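Side-chain contacts in PGRP-Hd - Peptidoglycan recognition protein homologue (Alvinella pompejana, PDB 3EP1), which probably recognises bacterial peptidoglycan in the innate immune defence of a thermophilic worm: residues W11-P16 with A65-D70; E28-Q33 with K104-H109; C58-V63 with V89-R94; A69-K72 with D76-K79. All blocks are in the same frame, centred on the assembly; numbering follows the deposited sequence.

Contact 1 of 4, residues W11-P16 with A65-D70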
loop_
_atom_site.group_PDB
_atom_site.type_symbol
_atom_site.label_atom_id
_atom_site.label_comp_id
_atom_site.label_asym_id
_atom_site.label_seq_id
_atom_site.Cartn_x
_atom_site.Cartn_y
_atom_site.Cartn_z
ATOM N N TRP A 11 -9.938 5.956 16.254
ATOM C CA TRP A 11 -10.813 5.154 17.104
ATOM C C TRP A 11 -10.541 5.417 18.584
ATOM O O TRP A 11 -10.910 4.619 19.438
ATOM C CB TRP A 11 -10.737 3.644 16.794
ATOM C CG TRP A 11 -9.380 2.994 16.744
ATOM C CD1 TRP A 11 -8.558 2.895 15.658
ATOM C CD2 TRP A 11 -8.720 2.297 17.808
ATOM N NE1 TRP A 11 -7.431 2.173 15.974
ATOM C CE2 TRP A 11 -7.502 1.794 17.287
ATOM C CE3 TRP A 11 -9.037 2.047 19.149
ATOM C CZ2 TRP A 11 -6.600 1.056 18.063
ATOM C CZ3 TRP A 11 -8.140 1.313 19.923
ATOM C CH2 TRP A 11 -6.936 0.825 19.376
ATOM N N ALA A 12 -9.914 6.561 18.868
ATOM C CA ALA A 12 -9.576 6.997 20.231
ATOM C C ALA A 12 -8.691 6.031 21.004
ATOM O O ALA A 12 -8.938 5.760 22.173
ATOM C CB ALA A 12 -10.843 7.260 21.023
ATOM N N ALA A 13 -7.648 5.529 20.358
ATOM C CA ALA A 13 -6.754 4.584 21.006
ATOM C C ALA A 13 -5.910 5.225 22.100
ATOM O O ALA A 13 -5.511 6.381 21.991
ATOM C CB ALA A 13 -5.842 3.938 19.961
ATOM N N ILE A 14 -5.658 4.469 23.165
ATOM C CA ILE A 14 -4.812 4.933 24.256
ATOM C C ILE A 14 -3.402 4.473 23.868
ATOM O O ILE A 14 -3.241 3.409 23.278
ATOM C CB ILE A 14 -5.221 4.284 25.596
ATOM C CG1 ILE A 14 -6.610 4.773 26.009
ATOM C CG2 ILE A 14 -4.197 4.614 26.674
ATOM C CD1 ILE A 14 -7.128 4.125 27.268
ATOM N N GLU A 15 -2.383 5.265 24.183
ATOM C CA GLU A 15 -1.023 4.889 23.826
ATOM C C GLU A 15 -0.643 3.527 24.400
ATOM O O GLU A 15 -1.166 3.095 25.423
ATOM C CB GLU A 15 -0.025 5.949 24.299
ATOM C CG GLU A 15 0.088 6.064 25.799
ATOM C CD GLU A 15 1.143 7.063 26.230
ATOM O OE1 GLU A 15 1.348 7.201 27.449
ATOM O OE2 GLU A 15 1.758 7.712 25.357
ATOM N N PRO A 16 0.283 2.830 23.735
ATOM C CA PRO A 16 0.728 1.509 24.185
ATOM C C PRO A 16 1.484 1.619 25.508
ATOM O O PRO A 16 2.122 2.639 25.774
ATOM C CB PRO A 16 1.664 1.052 23.060
ATOM C CG PRO A 16 1.329 1.947 21.898
ATOM C CD PRO A 16 1.048 3.259 22.555
ATOM N N ALA A 65 -13.052 -1.187 22.331
ATOM C CA ALA A 65 -13.426 -2.182 23.329
ATOM C C ALA A 65 -12.414 -3.322 23.395
ATOM O O ALA A 65 -12.128 -3.849 24.466
ATOM C CB ALA A 65 -14.809 -2.745 23.010
ATOM N N LEU A 66 -11.889 -3.718 22.242
ATOM C CA LEU A 66 -10.919 -4.800 22.199
ATOM C C LEU A 66 -9.655 -4.348 22.899
ATOM O O LEU A 66 -9.087 -5.078 23.712
ATOM C CB LEU A 66 -10.613 -5.193 20.748
ATOM C CG LEU A 66 -11.703 -5.986 20.017
ATOM C CD1 LEU A 66 -11.407 -6.036 18.516
ATOM C CD2 LEU A 66 -11.776 -7.390 20.601
ATOM N N GLN A 67 -9.211 -3.133 22.594
ATOM C CA GLN A 67 -8.006 -2.637 23.231
ATOM C C GLN A 67 -8.187 -2.729 24.741
ATOM O O GLN A 67 -7.363 -3.317 25.429
ATOM C CB GLN A 67 -7.715 -1.188 22.828
ATOM C CG GLN A 67 -6.424 -0.665 23.433
ATOM C CD GLN A 67 -6.175 0.791 23.145
ATOM O OE1 GLN A 67 -7.049 1.631 23.347
ATOM N NE2 GLN A 67 -4.971 1.105 22.683
ATOM N N ASP A 68 -9.278 -2.166 25.249
ATOM C CA ASP A 68 -9.552 -2.197 26.684
ATOM C C ASP A 68 -9.427 -3.606 27.261
ATOM O O ASP A 68 -8.827 -3.810 28.322
ATOM C CB ASP A 68 -10.959 -1.671 26.964
ATOM C CG ASP A 68 -11.075 -0.181 26.756
ATOM O OD1 ASP A 68 -12.219 0.321 26.754
ATOM O OD2 ASP A 68 -10.031 0.489 26.598
ATOM N N ALA A 69 -10.006 -4.569 26.550
ATOM C CA ALA A 69 -9.979 -5.963 26.965
ATOM C C ALA A 69 -8.552 -6.491 26.981
ATOM O O ALA A 69 -8.171 -7.257 27.867
ATOM C CB ALA A 69 -10.834 -6.806 26.020
ATOM N N ASP A 70 -7.758 -6.078 26.002
ATOM C CA ASP A 70 -6.386 -6.541 25.935
ATOM C C ASP A 70 -5.538 -5.960 27.062
ATOM O O ASP A 70 -4.702 -6.660 27.626
ATOM C CB ASP A 70 -5.800 -6.220 24.557
ATOM C CG ASP A 70 -6.507 -6.985 23.436
ATOM O OD1 ASP A 70 -6.137 -6.823 22.260
ATOM O OD2 ASP A 70 -7.440 -7.755 23.735
#

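Contact 2 of 4, residues E28-Q33 with K104-H109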
loop_
_atom_site.group_PDB
_atom_site.type_symbol
_atom_site.label_atom_id
_atom_site.label_comp_id
_atom_site.label_asym_id
_atom_site.label_seq_id
_atom_site.Cartn_x
_atom_site.Cartn_y
_atom_site.Cartn_z
ATOM N N GLU A 28 5.166 -13.672 7.617
ATOM C CA GLU A 28 3.892 -14.378 7.731
ATOM C C GLU A 28 2.764 -13.571 8.380
ATOM O O GLU A 28 2.984 -12.768 9.284
ATOM C CB GLU A 28 4.084 -15.727 8.444
ATOM C CG GLU A 28 4.732 -15.670 9.815
ATOM C CD GLU A 28 5.277 -17.027 10.234
ATOM O OE1 GLU A 28 5.816 -17.150 11.353
ATOM O OE2 GLU A 28 5.165 -17.971 9.426
ATOM N N ILE A 29 1.551 -13.782 7.885
ATOM C CA ILE A 29 0.371 -13.090 8.393
ATOM C C ILE A 29 -0.552 -14.073 9.107
ATOM O O ILE A 29 -1.013 -15.045 8.509
ATOM C CB ILE A 29 -0.434 -12.424 7.248
ATOM C CG1 ILE A 29 0.379 -11.304 6.590
ATOM C CG2 ILE A 29 -1.731 -11.861 7.794
ATOM C CD1 ILE A 29 1.556 -11.763 5.766
ATOM N N PHE A 30 -0.822 -13.823 10.381
ATOM C CA PHE A 30 -1.701 -14.700 11.148
ATOM C C PHE A 30 -3.110 -14.136 11.213
ATOM O O PHE A 30 -3.311 -13.015 11.671
ATOM C CB PHE A 30 -1.148 -14.901 12.563
ATOM C CG PHE A 30 0.108 -15.716 12.603
ATOM C CD1 PHE A 30 0.096 -17.052 12.201
ATOM C CD2 PHE A 30 1.311 -15.146 13.002
ATOM C CE1 PHE A 30 1.266 -17.806 12.190
ATOM C CE2 PHE A 30 2.491 -15.893 12.995
ATOM C CZ PHE A 30 2.467 -17.225 12.588
ATOM N N LEU A 31 -4.082 -14.926 10.757
ATOM C CA LEU A 31 -5.483 -14.512 10.745
ATOM C C LEU A 31 -6.294 -15.017 11.930
ATOM O O LEU A 31 -6.345 -16.220 12.196
ATOM C CB LEU A 31 -6.163 -14.966 9.449
ATOM C CG LEU A 31 -6.136 -14.023 8.240
ATOM C CD1 LEU A 31 -6.936 -14.641 7.105
ATOM C CD2 LEU A 31 -6.737 -12.676 8.605
ATOM N N TRP A 32 -6.925 -14.088 12.636
ATOM C CA TRP A 32 -7.753 -14.409 13.796
ATOM C C TRP A 32 -9.081 -13.704 13.671
ATOM O O TRP A 32 -9.132 -12.564 13.238
ATOM C CB TRP A 32 -7.106 -13.930 15.091
ATOM C CG TRP A 32 -5.889 -14.658 15.484
ATOM C CD1 TRP A 32 -4.627 -14.475 15.004
ATOM C CD2 TRP A 32 -5.802 -15.688 16.473
ATOM N NE1 TRP A 32 -3.755 -15.323 15.638
ATOM C CE2 TRP A 32 -4.448 -16.082 16.544
ATOM C CE3 TRP A 32 -6.740 -16.316 17.308
ATOM C CZ2 TRP A 32 -4.002 -17.075 17.421
ATOM C CZ3 TRP A 32 -6.297 -17.303 18.181
ATOM C CH2 TRP A 32 -4.937 -17.672 18.230
ATOM N N GLN A 33 -10.153 -14.378 14.062
ATOM C CA GLN A 33 -11.479 -13.785 14.010
ATOM C C GLN A 33 -11.792 -13.291 15.420
ATOM O O GLN A 33 -11.375 -13.921 16.397
ATOM C CB GLN A 33 -12.512 -14.833 13.609
ATOM C CG GLN A 33 -12.917 -15.754 14.747
ATOM C CD GLN A 33 -13.897 -16.824 14.322
ATOM O OE1 GLN A 33 -14.906 -16.540 13.684
ATOM N NE2 GLN A 33 -13.607 -18.066 14.687
ATOM N N LYS A 104 0.866 -16.759 20.220
ATOM C CA LYS A 104 1.889 -17.168 21.175
ATOM C C LYS A 104 3.079 -17.852 20.534
ATOM O O LYS A 104 2.935 -18.853 19.834
ATOM C CB LYS A 104 1.280 -18.071 22.250
ATOM N N GLY A 105 4.254 -17.284 20.773
ATOM C CA GLY A 105 5.478 -17.847 20.243
ATOM C C GLY A 105 5.856 -17.454 18.829
ATOM O O GLY A 105 7.007 -17.640 18.436
ATOM N N ARG A 106 4.915 -16.889 18.077
ATOM C CA ARG A 106 5.167 -16.509 16.686
ATOM C C ARG A 106 4.994 -15.014 16.364
ATOM O O ARG A 106 4.865 -14.642 15.198
ATOM C CB ARG A 106 4.232 -17.306 15.777
ATOM C CG ARG A 106 4.072 -18.769 16.157
ATOM C CD ARG A 106 5.058 -19.648 15.443
ATOM N NE ARG A 106 4.575 -20.062 14.128
ATOM C CZ ARG A 106 5.164 -19.745 12.976
ATOM N NH1 ARG A 106 6.266 -18.996 12.971
ATOM N NH2 ARG A 106 4.661 -20.203 11.828
ATOM N N ASP A 107 5.000 -14.159 17.380
ATOM C CA ASP A 107 4.796 -12.733 17.154
ATOM C C ASP A 107 5.987 -11.957 16.622
ATOM O O ASP A 107 5.813 -10.981 15.910
ATOM C CB ASP A 107 4.333 -12.065 18.443
ATOM C CG ASP A 107 3.071 -12.676 18.990
ATOM O OD1 ASP A 107 2.034 -12.611 18.302
ATOM O OD2 ASP A 107 3.118 -13.223 20.111
ATOM N N SER A 108 7.192 -12.397 16.956
ATOM C CA SER A 108 8.406 -11.686 16.563
ATOM C C SER A 108 8.630 -11.327 15.095
ATOM O O SER A 108 9.217 -10.287 14.810
ATOM C CB SER A 108 9.634 -12.431 17.095
ATOM O OG SER A 108 9.566 -13.807 16.767
ATOM N N HIS A 109 8.183 -12.156 14.160
ATOM C CA HIS A 109 8.399 -11.827 12.756
ATOM C C HIS A 109 7.155 -12.032 11.907
ATOM O O HIS A 109 7.212 -12.625 10.840
ATOM C CB HIS A 109 9.565 -12.653 12.203
ATOM C CG HIS A 109 10.828 -12.520 13.000
ATOM N ND1 HIS A 109 11.583 -11.365 13.016
ATOM C CD2 HIS A 109 11.438 -13.377 13.856
ATOM C CE1 HIS A 109 12.600 -11.515 13.846
ATOM N NE2 HIS A 109 12.536 -12.725 14.370
#

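Contact 3 of 4, residues C58-V63 with V89-R94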
loop_
_atom_site.group_PDB
_atom_site.type_symbol
_atom_site.label_atom_id
_atom_site.label_comp_id
_atom_site.label_asym_id
_atom_site.label_seq_id
_atom_site.Cartn_x
_atom_site.Cartn_y
_atom_site.Cartn_z
ATOM N N CYS A 58 -19.936 1.405 14.202
ATOM C CA CYS A 58 -20.131 1.075 15.603
ATOM C C CYS A 58 -18.835 0.267 15.786
ATOM O O CYS A 58 -18.350 0.055 16.895
ATOM C CB CYS A 58 -21.353 0.168 15.774
ATOM S SG CYS A 58 -20.894 -1.576 15.550
ATOM N N THR A 59 -18.285 -0.161 14.648
ATOM C CA THR A 59 -17.054 -0.945 14.573
ATOM C C THR A 59 -15.843 -0.247 15.201
ATOM O O THR A 59 -14.940 -0.899 15.738
ATOM C CB THR A 59 -16.730 -1.302 13.101
ATOM O OG1 THR A 59 -17.666 -2.282 12.638
ATOM C CG2 THR A 59 -15.331 -1.872 12.972
ATOM N N GLU A 60 -15.811 1.074 15.129
ATOM C CA GLU A 60 -14.710 1.806 15.719
ATOM C C GLU A 60 -14.800 1.613 17.226
ATOM O O GLU A 60 -13.781 1.473 17.909
ATOM C CB GLU A 60 -14.814 3.285 15.372
ATOM C CG GLU A 60 -13.694 3.802 14.514
ATOM C CD GLU A 60 -14.040 5.116 13.848
ATOM O OE1 GLU A 60 -14.655 5.970 14.517
ATOM O OE2 GLU A 60 -13.689 5.299 12.661
ATOM N N GLN A 61 -16.028 1.594 17.740
ATOM C CA GLN A 61 -16.238 1.413 19.169
ATOM C C GLN A 61 -15.831 0.001 19.586
ATOM O O GLN A 61 -15.424 -0.217 20.722
ATOM C CB GLN A 61 -17.704 1.659 19.543
ATOM C CG GLN A 61 -18.204 3.077 19.255
ATOM C CD GLN A 61 -19.583 3.350 19.854
ATOM O OE1 GLN A 61 -20.133 4.446 19.715
ATOM N NE2 GLN A 61 -20.143 2.350 20.530
ATOM N N ILE A 62 -15.944 -0.959 18.672
ATOM C CA ILE A 62 -15.558 -2.327 19.000
ATOM C C ILE A 62 -14.047 -2.437 19.108
ATOM O O ILE A 62 -13.532 -3.121 19.989
ATOM C CB ILE A 62 -16.045 -3.346 17.942
ATOM C CG1 ILE A 62 -17.566 -3.482 18.000
ATOM C CG2 ILE A 62 -15.402 -4.703 18.209
ATOM C CD1 ILE A 62 -18.147 -4.405 16.949
ATOM N N VAL A 63 -13.342 -1.763 18.206
ATOM C CA VAL A 63 -11.890 -1.795 18.216
ATOM C C VAL A 63 -11.408 -1.237 19.552
ATOM O O VAL A 63 -10.516 -1.793 20.187
ATOM C CB VAL A 63 -11.300 -0.972 17.046
ATOM C CG1 VAL A 63 -9.798 -0.950 17.133
ATOM C CG2 VAL A 63 -11.721 -1.581 15.720
ATOM N N VAL A 89 -13.344 -1.979 5.821
ATOM C CA VAL A 89 -12.630 -0.916 6.511
ATOM C C VAL A 89 -11.443 -1.504 7.279
ATOM O O VAL A 89 -11.598 -2.454 8.035
ATOM C CB VAL A 89 -13.568 -0.180 7.501
ATOM C CG1 VAL A 89 -12.826 0.962 8.180
ATOM C CG2 VAL A 89 -14.806 0.337 6.759
ATOM N N ILE A 90 -10.259 -0.941 7.079
ATOM C CA ILE A 90 -9.061 -1.418 7.765
ATOM C C ILE A 90 -8.686 -0.486 8.915
ATOM O O ILE A 90 -8.586 0.722 8.721
ATOM C CB ILE A 90 -7.850 -1.491 6.808
ATOM C CG1 ILE A 90 -8.161 -2.397 5.618
ATOM C CG2 ILE A 90 -6.645 -2.027 7.544
ATOM C CD1 ILE A 90 -7.009 -2.508 4.610
ATOM N N TYR A 91 -8.463 -1.044 10.104
ATOM C CA TYR A 91 -8.097 -0.227 11.258
ATOM C C TYR A 91 -6.685 -0.502 11.723
ATOM O O TYR A 91 -6.245 -1.649 11.781
ATOM C CB TYR A 91 -9.036 -0.464 12.450
ATOM C CG TYR A 91 -10.491 -0.196 12.174
ATOM C CD1 TYR A 91 -11.311 -1.195 11.661
ATOM C CD2 TYR A 91 -11.047 1.061 12.409
ATOM C CE1 TYR A 91 -12.647 -0.956 11.389
ATOM C CE2 TYR A 91 -12.390 1.312 12.137
ATOM C CZ TYR A 91 -13.182 0.301 11.629
ATOM O OH TYR A 91 -14.518 0.527 11.359
ATOM N N GLU A 92 -5.980 0.557 12.083
ATOM C CA GLU A 92 -4.626 0.395 12.551
ATOM C C GLU A 92 -4.628 -0.039 14.013
ATOM O O GLU A 92 -5.250 0.597 14.854
ATOM C CB GLU A 92 -3.832 1.699 12.401
ATOM C CG GLU A 92 -2.462 1.612 13.062
ATOM C CD GLU A 92 -1.713 2.918 13.088
ATOM O OE1 GLU A 92 -2.356 3.990 13.055
ATOM O OE2 GLU A 92 -0.469 2.863 13.167
ATOM N N GLY A 93 -3.951 -1.144 14.297
ATOM C CA GLY A 93 -3.843 -1.615 15.659
ATOM C C GLY A 93 -2.465 -1.149 16.073
ATOM O O GLY A 93 -2.219 0.048 16.182
ATOM N N ARG A 94 -1.550 -2.087 16.280
ATOM C CA ARG A 94 -0.193 -1.714 16.640
ATOM C C ARG A 94 0.493 -1.154 15.400
ATOM O O ARG A 94 1.472 -0.430 15.511
ATOM C CB ARG A 94 0.589 -2.920 17.175
ATOM C CG ARG A 94 -0.055 -3.559 18.373
ATOM C CD ARG A 94 0.870 -4.513 19.106
ATOM N NE ARG A 94 0.179 -5.073 20.257
ATOM C CZ ARG A 94 0.754 -5.753 21.239
ATOM N NH1 ARG A 94 2.054 -5.976 21.224
ATOM N NH2 ARG A 94 0.019 -6.187 22.252
HETATM O O HOH W 1 -15.319 3.408 10.949
#

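Contact 4 of 4, residues A69-K72 with D76-K79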
loop_
_atom_site.group_PDB
_atom_site.type_symbol
_atom_site.label_atom_id
_atom_site.label_comp_id
_atom_site.label_asym_id
_atom_site.label_seq_id
_atom_site.Cartn_x
_atom_site.Cartn_y
_atom_site.Cartn_z
ATOM N N ALA A 69 -10.006 -4.569 26.550
ATOM C CA ALA A 69 -9.979 -5.963 26.965
ATOM C C ALA A 69 -8.552 -6.491 26.981
ATOM O O ALA A 69 -8.171 -7.257 27.867
ATOM C CB ALA A 69 -10.834 -6.806 26.020
ATOM N N ASP A 70 -7.758 -6.078 26.002
ATOM C CA ASP A 70 -6.386 -6.541 25.935
ATOM C C ASP A 70 -5.538 -5.960 27.062
ATOM O O ASP A 70 -4.702 -6.660 27.626
ATOM C CB ASP A 70 -5.800 -6.220 24.557
ATOM C CG ASP A 70 -6.507 -6.985 23.436
ATOM O OD1 ASP A 70 -6.137 -6.823 22.260
ATOM O OD2 ASP A 70 -7.440 -7.755 23.735
ATOM N N PHE A 71 -5.750 -4.690 27.394
ATOM C CA PHE A 71 -5.007 -4.078 28.488
ATOM C C PHE A 71 -5.320 -4.847 29.774
ATOM O O PHE A 71 -4.415 -5.261 30.488
ATOM C CB PHE A 71 -5.400 -2.605 28.675
ATOM C CG PHE A 71 -4.724 -1.661 27.720
ATOM C CD1 PHE A 71 -3.359 -1.753 27.478
ATOM C CD2 PHE A 71 -5.440 -0.644 27.108
ATOM C CE1 PHE A 71 -2.717 -0.843 26.643
ATOM C CE2 PHE A 71 -4.806 0.268 26.273
ATOM C CZ PHE A 71 -3.442 0.169 26.042
ATOM N N LYS A 72 -6.606 -5.049 30.048
ATOM C CA LYS A 72 -7.037 -5.761 31.252
ATOM C C LYS A 72 -6.346 -7.102 31.444
ATOM O O LYS A 72 -6.059 -7.502 32.570
ATOM C CB LYS A 72 -8.545 -5.994 31.231
ATOM C CG LYS A 72 -9.386 -4.769 31.528
ATOM C CD LYS A 72 -10.849 -5.171 31.660
ATOM C CE LYS A 72 -11.455 -5.646 30.324
ATOM N NZ LYS A 72 -11.928 -4.518 29.440
ATOM N N ASP A 76 0.481 -5.279 26.227
ATOM C CA ASP A 76 1.041 -3.941 26.067
ATOM C C ASP A 76 0.159 -3.011 25.232
ATOM O O ASP A 76 0.416 -1.811 25.171
ATOM C CB ASP A 76 2.414 -4.006 25.380
ATOM C CG ASP A 76 3.462 -4.712 26.212
ATOM O OD1 ASP A 76 3.346 -4.692 27.453
ATOM O OD2 ASP A 76 4.416 -5.263 25.621
ATOM N N ASP A 77 -0.861 -3.570 24.583
ATOM C CA ASP A 77 -1.746 -2.800 23.712
ATOM C C ASP A 77 -2.695 -3.787 23.045
ATOM O O ASP A 77 -2.630 -4.982 23.320
ATOM C CB ASP A 77 -0.889 -2.077 22.659
ATOM C CG ASP A 77 -1.694 -1.156 21.754
ATOM O OD1 ASP A 77 -2.810 -0.745 22.121
ATOM O OD2 ASP A 77 -1.179 -0.828 20.667
ATOM N N ILE A 78 -3.586 -3.291 22.191
ATOM C CA ILE A 78 -4.505 -4.170 21.475
ATOM C C ILE A 78 -3.586 -5.226 20.830
ATOM O O ILE A 78 -2.493 -4.893 20.372
ATOM C CB ILE A 78 -5.331 -3.350 20.426
ATOM C CG1 ILE A 78 -6.483 -4.190 19.880
ATOM C CG2 ILE A 78 -4.425 -2.840 19.305
ATOM C CD1 ILE A 78 -7.453 -3.391 19.041
ATOM N N LYS A 79 -4.014 -6.487 20.835
ATOM C CA LYS A 79 -3.231 -7.622 20.319
ATOM C C LYS A 79 -2.787 -7.655 18.860
ATOM O O LYS A 79 -1.724 -8.197 18.541
ATOM C CB LYS A 79 -3.977 -8.932 20.574
ATOM C CG LYS A 79 -4.257 -9.251 22.020
ATOM C CD LYS A 79 -5.050 -10.541 22.117
ATOM C CE LYS A 79 -5.472 -10.820 23.544
ATOM N NZ LYS A 79 -6.443 -11.941 23.608
#

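Contact 1 of 4, residues W11-P16 with A65-D70
The irregular segment 11-16 passes beside a turn of helix 59-72 and comes nearest at Ala13 and Gln67, CA atoms 7.7 Å apart. Gln67 carries the contact. With CG anti to the backbone N (chi1 -177°) and the chain extended beyond, its amide is carried straight out from the helix to the loop backbone, where it grips both polar atoms of Ile14. Ile14 N donates almost linearly to Gln67 OE1 at 3.2 Å, in the carbonyl plane and on a lone pair. The return bond, from Gln67 NE2 to Ile14 O, is shorter at 2.9 Å but more bent, with the acceptor 29° out of the amide plane. NE2 also donates to Asp77 OD1, and with the bond on OE1 this fixes the rotation of the amide. Trp11 closes in with the six-membered part of its indole: CZ3 lies 3.9 Å from Gln67 CB and CH2 3.8 Å from Gln67 CD, ring and amide planes being 59° apart. Its NE1 is turned to Glu92 O. A leucine in place of Gln67 would probably leave the N-H and C=O of Ile14 without these mates and let the loop drift from the helix. A side-chain amide bonding both backbone groups of one residue imitates a strand neighbour; here it fastens segment 11-16 to the helix, in a fold consistent with the N-acetylmuramoyl-L-alanine amidase family.

Contact 2 of 4, residues E28-Q33 with K104-H109
The loop leading into strand 110-115 folds over the start of strand 26-33, and Arg106 from the loop meets Glu28 and Phe30 of the strand. The arginine chain is bent at chi2 and chi3, which curls its guanidinium back over the strand. There one guanidinium face receives the rim of the Phe30 ring: CZ of Phe30 lies over the centre of the group, 3.6 Å above its plane, with the two planes 78° apart, an edge-on approach rather than a stack. Arg106 CB touches Phe30 CE2 at 3.6 Å, and Arg106 O comes to the same ring edge, 3.5 Å from CE2. Strand 26-33 is flanked in the mixed sheet by 110-115 and 149-152, so the loop covers residues from an inner strand. Glu28 forms a salt bridge with Arg106, OE1 to NH1, modelled so short that its exact length is doubtful; a weak bond of 3.3 Å joins NH2 to OE2. The carboxylate and guanidinium planes stand 74° apart, hence no flat paired arrangement results. Glu28 OE2 also takes a salt bridge from Arg152, and this buried carboxylate therefore serves two arginines. A glutamine replacing Glu28 would probably leave these neighbouring positive charges uncompensated and Arg106 less firmly turned over Phe30.

Contact 3 of 4, residues C58-V63 with V89-R94
Tyr91 lays its ring along the first turns of the helix, meeting Val63, Glu60 and Thr59 in turn from its CB end to its hydroxyl. With CG anti to the carbonyl carbon (chi1 -58°) the ring swings out from the strand towards the helix. Val63 presents CG2, the branch beside its backbone N, to one ring face: this methyl is 4.2 Å from the ring centroid, a CH-pi contact displaced towards CG. Glu60, its chain extended beyond CG, brings that atom to within 3.7 Å of Tyr91 CE2 and sets its carboxylate plane about perpendicular (89°) to the ring. Segment 59-63 and strand 90-92 run at 34° with axes 10.5 Å apart, the tyrosine spanning a helix-on-sheet interface at this edge strand of the chain's mixed sheet. At the phenol end, Thr59 points its methyl to the tyrosine, CG2 lying anti to the backbone N; it is modelled so close that its exact position is doubtful. A water 3.0 Å from Tyr91 OH donates to Glu60 OE2, also at 3.0 Å, bridging strand and helix, and Asp85 OD2 is hydrogen-bonded to the hydroxyl. Cys58, next to Thr59 in the chain, is joined to Cys52 by a disulfide.

Contact 4 of 4, residues A69-K72 with D76-K79
Asp70 supplies the polar bond of this contact, taking the backbone N-H of Lys79 on its OD1 at 2.6 Å. The donor arrives on the anti side of the carboxylate, 23° out of its plane. Because CG of Asp70 stands anti to the carbonyl carbon (chi1 -65°), the carboxylate leans from the helix to the returning chain. A second polar bond lies within the loop: Asp77 OD1 accepts the N-H of Ile78 in a weak bond, while the stronger partner of this carboxylate is Arg8, in a salt bridge through OD2. In charge terms Asp70 and Lys79 are neighbours without bridging, OD2 lying 4.3 Å from NZ. The contact belongs to the tight reversal in which the chain leaves the end of helix 59-72 and doubles back towards strand 82-84, so that Asp70 and Ile78 have CA atoms only 5.4 Å apart. Van der Waals contacts fill in around the bonds. The extended lysine chain passes across the carboxylate, CE to Asp70 OD2 at 3.6 Å, and Ile78 CG1 packs on Asp70 OD1. Asp76 O meets the ring edge of Phe71, 3.6 Å from CE1, and Asp77 CA lies 3.7 Å from the same ring atom. The Phe71 ring and the Asp77 carboxylate lie side by side, pointing the same way, with planes 27° apart.

Contacts 1, 3 and 4 gather on helix 59-72, with centres 7 to 14 Å apart, and touch one another. Contact 1 is tied to contact 3 through Trp11 NE1 and Glu92 O, 2.9 Å apart, and through the indole lying on Val63; its tie to contact 4 runs from Gln67 NE2 to Asp77 OD1, also at 2.9 Å. Arg94 joins contacts 3 and 4, NE lying 2.7 Å from Ile78 O and NH2 3.1 Å from Asp77 O. Contact 2 stands apart, its centre 16 to 19 Å from the others, and relates to contact 3 through the shared mixed sheet, on opposite sides of the chain's centre.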